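Local coordinates for protein serine repeat antigen 5 (Plasmodium falciparum, PDB 6X42) that belongs to the papain cysteine protease family and is built as a pseudo-zymogen, probably a protease-like protein of the malaria parasite with weak or no hydrolytic activity, at residues A195-G200 and Q209-D214; Y239-N244 and E253-V258; V189-K194 and H219-V224. One frame throughout, in Å; residues are numbered along the deposited sequence.

Contact 1: residues A195-G200 and Q209-D214; sequences AENVMG and QNLCGD. With CA (calcium ion), chain B.
Asn-197 and Asp-214 meet side chain to side chain at a calcium ion. The Asn-197 amide and the Asp-214 carboxylate face each other across the contact and lie nearly in one plane, 19° apart. Asn-197 OD1 binds the calcium at 2.4 Å, and ND2 donates to Asp-214 OD2 at 2.8 Å. That bond is bent, 143° at the hydrogen, but reaches OD2 nearly in line with its C-O bond. The bond and the metal together fix which way round the amide sits: oxygen to the ion, nitrogen to the carboxylate. Asp-214 holds the ion with both oxygens: OD2 at 2.4 Å from the calcium and OD1, a little longer, at 2.6 Å. Asp-214 OD2 is therefore shared between the metal and an N-H.

The tightly packed part is around Asn-197, which is buried. Leu-211 CD1 comes up to Asn-197 O at 3.4 Å and also touches CB of the same residue. Leu-211 in turn leans on Val-258. Gly-213 passes close by the Asn-197 amide, and its backbone is hydrogen-bonded to that of Phe-268.

The other side is looser. Glu-196 is exposed and reaches in with an extended chain beyond CG. Its OE2 binds the calcium at 2.3 Å. Its carboxylate stands almost at right angles to that of Asp-214, 89° between planes. The positive ion probably offsets the repulsion between the two acids. A water also binds the calcium, at 2.4 Å, and donates to Cys-212 O at 2.8 Å. The backbone of 209-214 thus reaches the metal indirectly. Cys-212 is tied to Cys-266 by a disulfide.

This is a calcium site joining the 3-10 segment 195-197 to the irregular loop 209-214 through one monodentate acid, one bidentate acid, an amide oxygen and a water.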
ATOM      1  N   ALA A 195       9.479   0.185 -10.447  1.00 12.98           N
ATOM      2  CA  ALA A 195      10.538   0.383  -9.457  1.00 13.78           C
ATOM      3  C   ALA A 195      11.686   1.210 -10.024  1.00 13.38           C
ATOM      4  O   ALA A 195      12.305   2.001  -9.295  1.00 14.45           O
ATOM      5  CB  ALA A 195      11.070  -0.960  -8.953  1.00 15.28           C
ATOM      6  N   GLU A 196      12.000   1.023 -11.311  1.00 14.14           N
ATOM      7  CA  GLU A 196      13.092   1.787 -11.905  1.00 15.64           C
ATOM      8  C   GLU A 196      12.941   3.279 -11.644  1.00 14.74           C
ATOM      9  O   GLU A 196      13.940   3.993 -11.514  1.00 15.16           O
ATOM     10  CB  GLU A 196      13.184   1.526 -13.417  1.00 19.80           C
ATOM     11  CG  GLU A 196      12.111   2.225 -14.249  1.00 20.90           C
ATOM     12  CD  GLU A 196      12.255   2.052 -15.756  1.00 21.24           C
ATOM     13  OE1 GLU A 196      12.772   0.997 -16.203  1.00 25.11           O
ATOM     14  OE2 GLU A 196      11.776   2.944 -16.496  1.00 19.87           O
ATOM     15  N   ASN A 197      11.700   3.763 -11.581  1.00 14.13           N
ATOM     16  CA  ASN A 197      11.449   5.189 -11.555  1.00 13.89           C
ATOM     17  C   ASN A 197      11.894   5.841 -10.262  1.00 14.01           C
ATOM     18  O   ASN A 197      12.079   7.063 -10.247  1.00 16.34           O
ATOM     19  CB  ASN A 197       9.979   5.493 -11.818  1.00 13.96           C
ATOM     20  CG  ASN A 197       9.594   5.202 -13.253  1.00 14.23           C
ATOM     21  OD1 ASN A 197      10.455   5.220 -14.132  1.00 16.09           O
ATOM     22  ND2 ASN A 197       8.335   4.927 -13.506  1.00 14.31           N
ATOM     23  N   VAL A 198      12.092   5.066  -9.191  1.00 13.30           N
ATOM     24  CA  VAL A 198      12.556   5.602  -7.908  1.00 13.84           C
ATOM     25  C   VAL A 198      14.008   5.261  -7.630  1.00 13.62           C
ATOM     26  O   VAL A 198      14.491   5.488  -6.512  1.00 14.45           O
ATOM     27  CB  VAL A 198      11.633   5.202  -6.737  1.00 14.06           C
ATOM     28  CG1 VAL A 198      10.193   5.595  -7.021  1.00 15.09           C
ATOM     29  CG2 VAL A 198      11.717   3.715  -6.424  1.00 14.77           C
ATOM     30  N   MET A 199      14.740   4.789  -8.645  1.00 14.25           N
ATOM     31  CA  MET A 199      16.125   4.361  -8.504  0.59 15.11           C
ATOM     32  C   MET A 199      17.136   5.483  -8.692  1.00 15.40           C
ATOM     33  O   MET A 199      18.330   5.263  -8.444  1.00 16.75           O
ATOM     34  CB  MET A 199      16.436   3.278  -9.536  0.59 16.39           C
ATOM     35  CG  MET A 199      15.704   1.991  -9.319  0.59 18.94           C
ATOM     36  SD  MET A 199      16.144   1.177  -7.791  0.59 23.36           S
ATOM     37  CE  MET A 199      15.309  -0.393  -8.058  0.59 24.95           C
ATOM     38  N   GLY A 200      16.701   6.658  -9.146  1.00 15.98           N
ATOM     39  CA  GLY A 200      17.642   7.746  -9.359  1.00 17.65           C
ATOM     40  C   GLY A 200      18.296   8.182  -8.062  1.00 16.48           C
ATOM     41  O   GLY A 200      17.717   8.111  -6.973  1.00 16.94           O
ATOM     42  N   GLN A 209       9.624  14.809  -5.790  1.00 15.10           N
ATOM     43  CA  GLN A 209      10.048  14.286  -7.076  1.00 15.21           C
ATOM     44  C   GLN A 209       9.011  14.627  -8.140  1.00 15.45           C
ATOM     45  O   GLN A 209       7.841  14.847  -7.837  1.00 16.35           O
ATOM     46  CB  GLN A 209      10.241  12.762  -6.973  1.00 15.86           C
ATOM     47  CG  GLN A 209      11.194  12.336  -5.857  1.00 18.05           C
ATOM     48  CD  GLN A 209      12.575  12.856  -6.011  1.00 19.75           C
ATOM     49  OE1 GLN A 209      13.058  13.118  -7.110  1.00 21.07           O
ATOM     50  NE2 GLN A 209      13.261  12.976  -4.879  1.00 24.42           N
ATOM     51  N   ASN A 210       9.458  14.704  -9.392  1.00 17.38           N
ATOM     52  CA  ASN A 210       8.588  15.116 -10.496  1.00 18.08           C
ATOM     53  C   ASN A 210       9.006  14.359 -11.745  1.00 18.18           C
ATOM     54  O   ASN A 210      10.059  14.621 -12.315  1.00 20.28           O
ATOM     55  CB  ASN A 210       8.667  16.630 -10.728  1.00 21.73           C
ATOM     56  CG  ASN A 210       7.633  17.124 -11.746  1.00 23.97           C
ATOM     57  OD1 ASN A 210       6.446  16.862 -11.609  1.00 26.83           O
ATOM     58  ND2 ASN A 210       8.080  17.882 -12.732  1.00 28.83           N
ATOM     59  N   LEU A 211       8.177  13.430 -12.196  1.00 18.13           N
ATOM     60  CA  LEU A 211       8.592  12.577 -13.294  1.00 18.03           C
ATOM     61  C   LEU A 211       7.387  11.849 -13.861  1.00 18.07           C
ATOM     62  O   LEU A 211       6.328  11.776 -13.238  1.00 17.78           O
ATOM     63  CB  LEU A 211       9.641  11.566 -12.834  1.00 19.32           C
ATOM     64  CG  LEU A 211       9.182  10.429 -11.912  1.00 18.76           C
ATOM     65  CD1 LEU A 211      10.286   9.380 -11.883  1.00 20.64           C
ATOM     66  CD2 LEU A 211       8.838  10.925 -10.529  1.00 18.78           C
ATOM     67  N   CYS A 212       7.586  11.304 -15.049  1.00 20.98           N
ATOM     68  CA  CYS A 212       6.602  10.466 -15.701  1.00 19.86           C
ATOM     69  C   CYS A 212       6.708   9.017 -15.231  1.00 18.70           C
ATOM     70  O   CYS A 212       7.767   8.541 -14.834  1.00 19.39           O
ATOM     71  CB  CYS A 212       6.855  10.457 -17.217  1.00 23.33           C
ATOM     72  SG  CYS A 212       6.903  12.072 -18.080  1.00 27.96           S
ATOM     73  N   GLY A 213       5.594   8.311 -15.337  1.00 16.51           N
ATOM     74  CA  GLY A 213       5.580   6.870 -15.225  1.00 15.71           C
ATOM     75  C   GLY A 213       5.846   6.207 -16.562  1.00 15.57           C
ATOM     76  O   GLY A 213       6.270   6.838 -17.539  1.00 18.81           O
ATOM     77  N   ASP A 214       5.601   4.907 -16.590  1.00 16.26           N
ATOM     78  CA  ASP A 214       5.794   4.067 -17.759  1.00 15.86           C
ATOM     79  C   ASP A 214       4.471   3.408 -18.114  1.00 15.37           C
ATOM     80  O   ASP A 214       3.476   3.549 -17.412  1.00 15.82           O
ATOM     81  CB  ASP A 214       6.872   3.027 -17.460  1.00 17.50           C
ATOM     82  CG  ASP A 214       8.217   3.666 -17.198  1.00 20.51           C
ATOM     83  OD1 ASP A 214       8.929   4.068 -18.140  1.00 23.88           O
ATOM     84  OD2 ASP A 214       8.588   3.836 -16.039  1.00 22.75           O
TER
HETATM   85 CA    CA B 901      10.689   4.989 -16.484  1.00 16.50          CA
HETATM   86  O   HOH W   1       9.762   7.236 -16.346  1.00 20.69           O

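Contact 2: residues Y239-N244 and E253-V258; sequences YWIVRN and EGYFKV
Phe-256 O takes the N-H of Val-242 at 2.8 Å, nearly straight at 164°. The same oxygen is approached by the CA-H of Ile-241. In return Phe-256 N donates to Val-242 O. Trp-240 and Val-258 form a second hydrogen-bonded pair, with Trp-240 N at 2.9 Å from Val-258 O. Asn-244 N adds a last bond to Gly-254 O. The strands run antiparallel, 163° apart.

One face carries Val-242, Phe-256 and Val-258. The Phe-256 ring lies beside Val-242, whose CB sits over its face, 3.8 Å from the ring centroid. Phe-256 CG lies between the backbone N and carbonyl carbon (chi1 64°), which turns the ring's face to Val-242. Val-242 CG1 touches Phe-256 CE2 at 3.4 Å. The ring also meets Phe-203 edge to face.

On the other face, Lys-257 runs alongside Tyr-239. Its CD lies over one face of the ring, offset toward the CD1-CE1 rim, 3.9 Å from the Tyr-239 centroid, a CH-pi contact. Further on, Arg-243 extends past Tyr-255, and CB touches the ring at CE2. Arg-243 NH1 donates to Tyr-255 OH at 3.0 Å, with the oxygen in the guanidinium plane. NH1 also donates to Leu-42 O and NH2 to Gln-43 O, so the guanidinium is held by two backbone carbonyls as well as the tyrosine hydroxyl.

This is an antiparallel beta hairpin of the papain-like beta domain. Just beyond its first strand Asn-244 OD1 bonds His-219 NE2, an arrangement matching the histidine-asparagine pair of papain.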
ATOM      1  N   TYR A 239       1.379  17.064  -4.106  1.00 14.98           N
ATOM      2  CA  TYR A 239       2.176  15.848  -4.019  1.00 14.24           C
ATOM      3  C   TYR A 239       1.419  14.748  -3.284  1.00 13.46           C
ATOM      4  O   TYR A 239       0.579  15.017  -2.419  1.00 14.42           O
ATOM      5  CB  TYR A 239       3.516  16.113  -3.292  1.00 14.38           C
ATOM      6  CG  TYR A 239       3.385  16.628  -1.880  1.00 14.58           C
ATOM      7  CD1 TYR A 239       3.236  15.766  -0.811  1.00 14.76           C
ATOM      8  CD2 TYR A 239       3.392  17.998  -1.604  1.00 15.33           C
ATOM      9  CE1 TYR A 239       3.105  16.242   0.477  1.00 15.35           C
ATOM     10  CE2 TYR A 239       3.256  18.470  -0.310  1.00 16.31           C
ATOM     11  CZ  TYR A 239       3.106  17.587   0.724  1.00 16.23           C
ATOM     12  OH  TYR A 239       2.946  18.031   2.022  1.00 18.14           O
ATOM     13  N   TRP A 240       1.762  13.497  -3.614  1.00 13.47           N
ATOM     14  CA  TRP A 240       1.467  12.335  -2.791  1.00 12.77           C
ATOM     15  C   TRP A 240       2.627  12.089  -1.838  1.00 12.24           C
ATOM     16  O   TRP A 240       3.790  12.274  -2.210  1.00 13.32           O
ATOM     17  CB  TRP A 240       1.331  11.067  -3.653  1.00 12.66           C
ATOM     18  CG  TRP A 240       0.229  11.078  -4.661  1.00 12.82           C
ATOM     19  CD1 TRP A 240       0.363  10.896  -5.993  1.00 13.77           C
ATOM     20  CD2 TRP A 240      -1.179  11.270  -4.418  1.00 13.35           C
ATOM     21  NE1 TRP A 240      -0.867  10.955  -6.613  1.00 14.21           N
ATOM     22  CE2 TRP A 240      -1.827  11.180  -5.661  1.00 13.97           C
ATOM     23  CE3 TRP A 240      -1.948  11.491  -3.270  1.00 13.87           C
ATOM     24  CZ2 TRP A 240      -3.193  11.342  -5.794  1.00 14.46           C
ATOM     25  CZ3 TRP A 240      -3.304  11.651  -3.404  1.00 14.32           C
ATOM     26  CH2 TRP A 240      -3.910  11.572  -4.659  1.00 14.72           C
ATOM     27  N   ILE A 241       2.313  11.617  -0.632  1.00 12.60           N
ATOM     28  CA  ILE A 241       3.283  11.017   0.280  1.00 12.80           C
ATOM     29  C   ILE A 241       3.169   9.509   0.093  1.00 12.14           C
ATOM     30  O   ILE A 241       2.076   8.937   0.217  1.00 13.17           O
ATOM     31  CB  ILE A 241       3.029  11.413   1.745  1.00 14.15           C
ATOM     32  CG1 ILE A 241       2.977  12.933   1.909  1.00 14.22           C
ATOM     33  CG2 ILE A 241       4.097  10.790   2.624  1.00 15.08           C
ATOM     34  CD1 ILE A 241       2.630  13.369   3.317  1.00 16.00           C
ATOM     35  N   VAL A 242       4.292   8.879  -0.231  1.00 12.46           N
ATOM     36  CA  VAL A 242       4.351   7.468  -0.602  1.00 11.70           C
ATOM     37  C   VAL A 242       5.275   6.729   0.360  1.00 12.18           C
ATOM     38  O   VAL A 242       6.412   7.150   0.603  1.00 13.35           O
ATOM     39  CB  VAL A 242       4.829   7.293  -2.058  1.00 12.59           C
ATOM     40  CG1 VAL A 242       4.852   5.815  -2.460  1.00 14.25           C
ATOM     41  CG2 VAL A 242       3.955   8.087  -3.007  1.00 13.70           C
ATOM     42  N   ARG A 243       4.779   5.609   0.875  1.00 11.90           N
ATOM     43  CA  ARG A 243       5.532   4.669   1.705  1.00 12.08           C
ATOM     44  C   ARG A 243       6.108   3.566   0.828  1.00 11.20           C
ATOM     45  O   ARG A 243       5.387   2.947   0.040  1.00 12.22           O
ATOM     46  CB  ARG A 243       4.600   4.048   2.742  1.00 12.67           C
ATOM     47  CG  ARG A 243       5.244   3.020   3.681  1.00 12.97           C
ATOM     48  CD  ARG A 243       4.224   2.514   4.624  1.00 14.01           C
ATOM     49  NE  ARG A 243       4.610   1.347   5.400  1.00 13.69           N
ATOM     50  CZ  ARG A 243       5.007   1.341   6.669  1.00 13.49           C
ATOM     51  NH1 ARG A 243       5.257   2.450   7.333  1.00 15.55           N
ATOM     52  NH2 ARG A 243       5.137   0.194   7.294  1.00 14.40           N
ATOM     53  N   ASN A 244       7.400   3.293   0.995  1.00 11.75           N
ATOM     54  CA  ASN A 244       8.082   2.171   0.359  1.00 11.55           C
ATOM     55  C   ASN A 244       8.468   1.150   1.424  1.00 11.86           C
ATOM     56  O   ASN A 244       8.356   1.413   2.622  1.00 13.23           O
ATOM     57  CB  ASN A 244       9.305   2.681  -0.412  1.00 12.16           C
ATOM     58  CG  ASN A 244       9.723   1.790  -1.568  1.00 12.69           C
ATOM     59  OD1 ASN A 244       9.200   0.699  -1.780  1.00 12.50           O
ATOM     60  ND2 ASN A 244      10.698   2.279  -2.324  1.00 14.58           N
ATOM     61  N   GLU A 253      13.485   8.799   5.022  1.00 16.26           N
ATOM     62  CA  GLU A 253      13.084   7.936   6.138  1.00 16.06           C
ATOM     63  C   GLU A 253      12.136   6.812   5.712  1.00 14.83           C
ATOM     64  O   GLU A 253      11.281   6.363   6.486  1.00 16.50           O
ATOM     65  CB  GLU A 253      12.507   8.739   7.299  1.00 19.16           C
ATOM     66  CG  GLU A 253      13.519   9.733   7.884  1.00 24.45           C
ATOM     67  CD  GLU A 253      12.950  10.625   8.980  1.00 30.72           C
ATOM     68  OE1 GLU A 253      12.018  10.187   9.680  1.00 35.80           O
ATOM     69  OE2 GLU A 253      13.479  11.742   9.172  1.00 33.53           O
ATOM     70  N   GLY A 254      12.303   6.321   4.496  1.00 13.69           N
ATOM     71  CA  GLY A 254      11.523   5.221   3.973  1.00 13.32           C
ATOM     72  C   GLY A 254      10.352   5.630   3.119  1.00 12.83           C
ATOM     73  O   GLY A 254       9.710   4.744   2.519  1.00 13.07           O
ATOM     74  N   TYR A 255      10.060   6.932   3.045  1.00 13.72           N
ATOM     75  CA  TYR A 255       8.963   7.528   2.290  1.00 13.93           C
ATOM     76  C   TYR A 255       9.530   8.444   1.201  1.00 13.87           C
ATOM     77  O   TYR A 255      10.728   8.752   1.176  1.00 15.43           O
ATOM     78  CB  TYR A 255       8.075   8.365   3.225  1.00 14.92           C
ATOM     79  CG  TYR A 255       7.385   7.593   4.321  1.00 14.47           C
ATOM     80  CD1 TYR A 255       8.038   7.297   5.506  1.00 15.26           C
ATOM     81  CD2 TYR A 255       6.072   7.175   4.175  1.00 14.96           C
ATOM     82  CE1 TYR A 255       7.412   6.588   6.519  1.00 15.54           C
ATOM     83  CE2 TYR A 255       5.418   6.476   5.177  1.00 15.44           C
ATOM     84  CZ  TYR A 255       6.092   6.163   6.342  1.00 15.51           C
ATOM     85  OH  TYR A 255       5.439   5.445   7.321  1.00 17.05           O
ATOM     86  N   PHE A 256       8.660   8.927   0.323  1.00 13.36           N
ATOM     87  CA  PHE A 256       9.037  10.006  -0.575  1.00 13.60           C
ATOM     88  C   PHE A 256       7.789  10.794  -0.933  1.00 13.33           C
ATOM     89  O   PHE A 256       6.666  10.350  -0.711  1.00 14.78           O
ATOM     90  CB  PHE A 256       9.773   9.504  -1.833  1.00 14.23           C
ATOM     91  CG  PHE A 256       8.950   8.621  -2.758  1.00 13.46           C
ATOM     92  CD1 PHE A 256       8.371   9.126  -3.908  1.00 14.23           C
ATOM     93  CD2 PHE A 256       8.789   7.265  -2.492  1.00 14.83           C
ATOM     94  CE1 PHE A 256       7.650   8.313  -4.758  1.00 14.53           C
ATOM     95  CE2 PHE A 256       8.078   6.464  -3.345  1.00 14.26           C
ATOM     96  CZ  PHE A 256       7.515   6.993  -4.472  1.00 13.94           C
ATOM     97  N   LYS A 257       8.004  11.995  -1.466  1.00 13.66           N
ATOM     98  CA  LYS A 257       6.936  12.827  -2.017  1.00 13.45           C
ATOM     99  C   LYS A 257       7.094  12.900  -3.529  1.00 13.46           C
ATOM    100  O   LYS A 257       8.215  12.983  -4.038  1.00 14.26           O
ATOM    101  CB  LYS A 257       6.981  14.242  -1.430  1.00 14.01           C
ATOM    102  CG  LYS A 257       6.699  14.292   0.048  1.00 14.90           C
ATOM    103  CD  LYS A 257       6.747  15.720   0.582  1.00 17.63           C
ATOM    104  CE  LYS A 257       6.515  15.750   2.071  1.00 22.22           C
ATOM    105  NZ  LYS A 257       7.739  15.385   2.824  1.00 24.94           N
ATOM    106  N   VAL A 258       5.979  12.865  -4.243  1.00 13.48           N
ATOM    107  CA  VAL A 258       6.006  12.894  -5.702  1.00 13.50           C
ATOM    108  C   VAL A 258       4.855  13.757  -6.198  1.00 14.09           C
ATOM    109  O   VAL A 258       3.735  13.684  -5.683  1.00 14.08           O
ATOM    110  CB  VAL A 258       5.992  11.458  -6.290  1.00 13.59           C
ATOM    111  CG1 VAL A 258       4.719  10.710  -5.922  1.00 14.63           C
ATOM    112  CG2 VAL A 258       6.186  11.454  -7.790  1.00 14.61           C
TER

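Contact 3: residues V189-K194 and H219-V224; sequences VIAYIK and HAVNIV
Ala-191 and Val-221 form the central hydrogen-bonded pair of two antiparallel strands. Val-221 N reaches Ala-191 O at 2.8 Å, almost straight at 177°. Ala-191 N donates back to Val-221 O. Ile-193 N bonds His-219 O at 2.9 Å, and His-219 N returns a more bent bond to Ile-193 O. At the other end Val-189 N donates to Ile-223 O, while the return bond from Ile-223 N is weak. The strand axes are strongly twisted, 133° apart.

One side chain adds to this ladder. Asn-222 ND2 donates to Val-189 O at 3.2 Å, from above the carbonyl plane. CG of Asn-222 lies beside the backbone N (chi1 -61°), which turns the amide back over strand 189-193.

Apolar contacts fill the face of Val-189, Ala-191, Ile-193, Val-221 and Ile-223. Ile-193 CD1 crosses to Val-221 CG1 at 4.0 Å, and Val-189 CG2 lies beside Ile-223 CB at 3.8 Å. Ala-191 CB fits against the end of Ile-223. Ile-179 of helix 172-186 covers Val-189 and Ile-223.

Two rings flank the His-219 end of the pairing, on opposite faces of the sheet. Ala-220 CB sits over one face of the Tyr-192 ring, toward its CZ rim and 4.1 Å from the ring centroid, a CH-pi contact. The His-219 ring takes Ile-193 CG1 at its edge, 4.2 Å from CD2.

Next to the histidine, Ala-220 N is hydrogen-bonded to Ser-53 OG of helix 53-68. The chemistry is consistent with a firmly paired, largely apolar sheet that would hold His-219 in place. The buried Asn-222 ND2 is satisfied by Val-189 O and, as the stronger partner, Ala-57 O, which joins the sheet to helix 53-68.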
ATOM      1  N   VAL A 189      -3.965   3.831   0.390  1.00 12.63           N
ATOM      2  CA  VAL A 189      -4.287   2.915  -0.694  1.00 12.69           C
ATOM      3  C   VAL A 189      -3.013   2.165  -1.062  1.00 11.38           C
ATOM      4  O   VAL A 189      -1.900   2.582  -0.731  1.00 12.59           O
ATOM      5  CB  VAL A 189      -4.879   3.610  -1.939  1.00 13.36           C
ATOM      6  CG1 VAL A 189      -6.144   4.361  -1.593  1.00 14.98           C
ATOM      7  CG2 VAL A 189      -3.842   4.522  -2.611  1.00 13.97           C
ATOM      8  N   ILE A 190      -3.182   1.041  -1.755  1.00 12.01           N
ATOM      9  CA  ILE A 190      -2.088   0.371  -2.440  1.00 11.53           C
ATOM     10  C   ILE A 190      -1.892   1.084  -3.768  1.00 11.92           C
ATOM     11  O   ILE A 190      -2.879   1.408  -4.440  1.00 12.37           O
ATOM     12  CB  ILE A 190      -2.436  -1.112  -2.654  1.00 11.59           C
ATOM     13  CG1 ILE A 190      -2.773  -1.817  -1.339  1.00 13.26           C
ATOM     14  CG2 ILE A 190      -1.292  -1.801  -3.404  1.00 13.29           C
ATOM     15  CD1 ILE A 190      -3.542  -3.126  -1.555  1.00 14.18           C
ATOM     16  N   ALA A 191      -0.646   1.348  -4.147  1.00 11.34           N
ATOM     17  CA  ALA A 191      -0.368   1.955  -5.445  1.00 11.29           C
ATOM     18  C   ALA A 191       0.706   1.162  -6.159  1.00 11.59           C
ATOM     19  O   ALA A 191       1.635   0.651  -5.518  1.00 12.81           O
ATOM     20  CB  ALA A 191       0.078   3.423  -5.320  1.00 12.61           C
ATOM     21  N   TYR A 192       0.627   1.088  -7.477  1.00 11.64           N
ATOM     22  CA  TYR A 192       1.636   0.390  -8.299  1.00 11.70           C
ATOM     23  C   TYR A 192       2.470   1.417  -9.038  1.00 11.10           C
ATOM     24  O   TYR A 192       1.906   2.336  -9.543  1.00 12.19           O
ATOM     25  CB  TYR A 192       1.030  -0.626  -9.269  1.00 11.94           C
ATOM     26  CG  TYR A 192       1.174  -2.022  -8.729  1.00 12.59           C
ATOM     27  CD1 TYR A 192       0.149  -2.621  -8.022  1.00 15.12           C
ATOM     28  CD2 TYR A 192       2.377  -2.699  -8.824  1.00 13.00           C
ATOM     29  CE1 TYR A 192       0.297  -3.882  -7.477  1.00 15.92           C
ATOM     30  CE2 TYR A 192       2.544  -3.960  -8.279  1.00 13.95           C
ATOM     31  CZ  TYR A 192       1.496  -4.557  -7.608  1.00 14.97           C
ATOM     32  OH  TYR A 192       1.644  -5.798  -7.066  1.00 17.18           O
ATOM     33  N   ILE A 193       3.777   1.246  -9.017  1.00 11.12           N
ATOM     34  CA  ILE A 193       4.749   2.039  -9.748  1.00 11.35           C
ATOM     35  C   ILE A 193       5.720   1.092 -10.446  1.00 11.01           C
ATOM     36  O   ILE A 193       5.758  -0.108 -10.187  1.00 11.58           O
ATOM     37  CB  ILE A 193       5.517   3.018  -8.827  1.00 12.31           C
ATOM     38  CG1 ILE A 193       6.373   2.277  -7.787  1.00 12.36           C
ATOM     39  CG2 ILE A 193       4.532   3.948  -8.125  1.00 13.49           C
ATOM     40  CD1 ILE A 193       7.336   3.206  -7.039  1.00 14.50           C
ATOM     41  N   LYS A 194       6.531   1.646 -11.340  1.00 12.61           N
ATOM     42  CA  LYS A 194       7.663   0.914 -11.896  0.66 12.69           C
ATOM     43  C   LYS A 194       8.877   1.229 -11.028  1.00 13.05           C
ATOM     44  O   LYS A 194       9.246   2.400 -10.870  1.00 13.59           O
ATOM     45  CB  LYS A 194       7.900   1.253 -13.370  0.66 13.93           C
ATOM     46  CG  LYS A 194       8.640   0.130 -14.112  0.66 17.16           C
ATOM     47  CD  LYS A 194       8.677   0.342 -15.614  0.66 18.55           C
ATOM     48  CE  LYS A 194       9.106  -0.915 -16.343  0.66 20.27           C
ATOM     49  NZ  LYS A 194       9.187  -0.657 -17.806  0.66 22.90           N
ATOM     50  N   HIS A 219       5.956  -2.786  -8.930  1.00 12.06           N
ATOM     51  CA  HIS A 219       6.349  -2.654  -7.535  1.00 11.98           C
ATOM     52  C   HIS A 219       5.222  -1.942  -6.812  1.00 11.87           C
ATOM     53  O   HIS A 219       4.759  -0.890  -7.256  1.00 11.96           O
ATOM     54  CB  HIS A 219       7.674  -1.864  -7.468  1.00 12.42           C
ATOM     55  CG  HIS A 219       8.175  -1.653  -6.082  1.00 12.83           C
ATOM     56  ND1 HIS A 219       8.672  -2.669  -5.299  1.00 15.78           N
ATOM     57  CD2 HIS A 219       8.279  -0.521  -5.352  1.00 14.02           C
ATOM     58  CE1 HIS A 219       9.009  -2.170  -4.124  1.00 15.47           C
ATOM     59  NE2 HIS A 219       8.774  -0.870  -4.127  1.00 13.85           N
ATOM     60  N   ALA A 220       4.785  -2.534  -5.714  1.00 11.20           N
ATOM     61  CA  ALA A 220       3.688  -2.001  -4.927  1.00 11.78           C
ATOM     62  C   ALA A 220       4.207  -1.163  -3.763  1.00 11.33           C
ATOM     63  O   ALA A 220       5.144  -1.555  -3.076  1.00 12.85           O
ATOM     64  CB  ALA A 220       2.811  -3.118  -4.381  1.00 12.57           C
ATOM     65  N   VAL A 221       3.597   0.012  -3.585  1.00 11.28           N
ATOM     66  CA  VAL A 221       3.874   0.966  -2.527  1.00 10.98           C
ATOM     67  C   VAL A 221       2.528   1.389  -1.937  1.00 11.42           C
ATOM     68  O   VAL A 221       1.495   0.835  -2.291  1.00 11.40           O
ATOM     69  CB  VAL A 221       4.686   2.169  -3.045  1.00 11.52           C
ATOM     70  CG1 VAL A 221       6.071   1.723  -3.501  1.00 12.41           C
ATOM     71  CG2 VAL A 221       3.941   2.877  -4.175  1.00 12.55           C
ATOM     72  N   ASN A 222       2.528   2.345  -1.002  1.00 11.42           N
ATOM     73  CA  ASN A 222       1.268   2.866  -0.476  1.00 11.29           C
ATOM     74  C   ASN A 222       1.270   4.378  -0.579  1.00 11.99           C
ATOM     75  O   ASN A 222       2.249   5.030  -0.208  1.00 13.21           O
ATOM     76  CB  ASN A 222       1.049   2.465   0.981  1.00 12.15           C
ATOM     77  CG  ASN A 222       0.974   0.965   1.163  1.00 12.09           C
ATOM     78  OD1 ASN A 222       1.978   0.317   1.469  1.00 13.19           O
ATOM     79  ND2 ASN A 222      -0.214   0.396   0.935  1.00 12.08           N
ATOM     80  N   ILE A 223       0.151   4.946  -1.021  1.00 11.57           N
ATOM     81  CA  ILE A 223      -0.079   6.377  -0.848  1.00 11.51           C
ATOM     82  C   ILE A 223      -0.707   6.566   0.518  1.00 12.56           C
ATOM     83  O   ILE A 223      -1.704   5.907   0.849  1.00 13.05           O
ATOM     84  CB  ILE A 223      -0.940   6.961  -1.974  1.00 12.05           C
ATOM     85  CG1 ILE A 223      -0.218   6.854  -3.314  1.00 12.39           C
ATOM     86  CG2 ILE A 223      -1.290   8.413  -1.656  1.00 12.89           C
ATOM     87  CD1 ILE A 223      -1.104   7.178  -4.512  1.00 12.92           C
ATOM     88  N   VAL A 224      -0.092   7.422   1.332  1.00 12.78           N
ATOM     89  CA  VAL A 224      -0.460   7.586   2.735  1.00 13.71           C
ATOM     90  C   VAL A 224      -0.833   9.006   3.105  1.00 14.07           C
ATOM     91  O   VAL A 224      -1.231   9.242   4.252  1.00 14.77           O
ATOM     92  CB  VAL A 224       0.637   7.042   3.675  1.00 13.37           C
ATOM     93  CG1 VAL A 224       0.952   5.599   3.326  1.00 14.58           C
ATOM     94  CG2 VAL A 224       1.903   7.901   3.649  1.00 15.05           C
TER

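Strand 189-193 opens contact 3, and residues 195-200 follow at once to open contact 1. Contact 1 closes first, when 209-214 returns to the calcium. Contact 3 closes next, when strand 219-230 pairs with 189-193, so contact 1 is nested inside its loop. Contact 2 comes later in series, as the hairpin of strands 236-243 and 255-259; no pair crosses another. Strand 219-230 lies beside 236-243, joined through Arg-243 N and Asn-222 O, which puts contacts 2 and 3 in one sheet. Gln-209 N to Lys-257 O probably ties the calcium loop to the hairpin edge. Val-198 packs on both Ile-193 and Phe-256, linking all three.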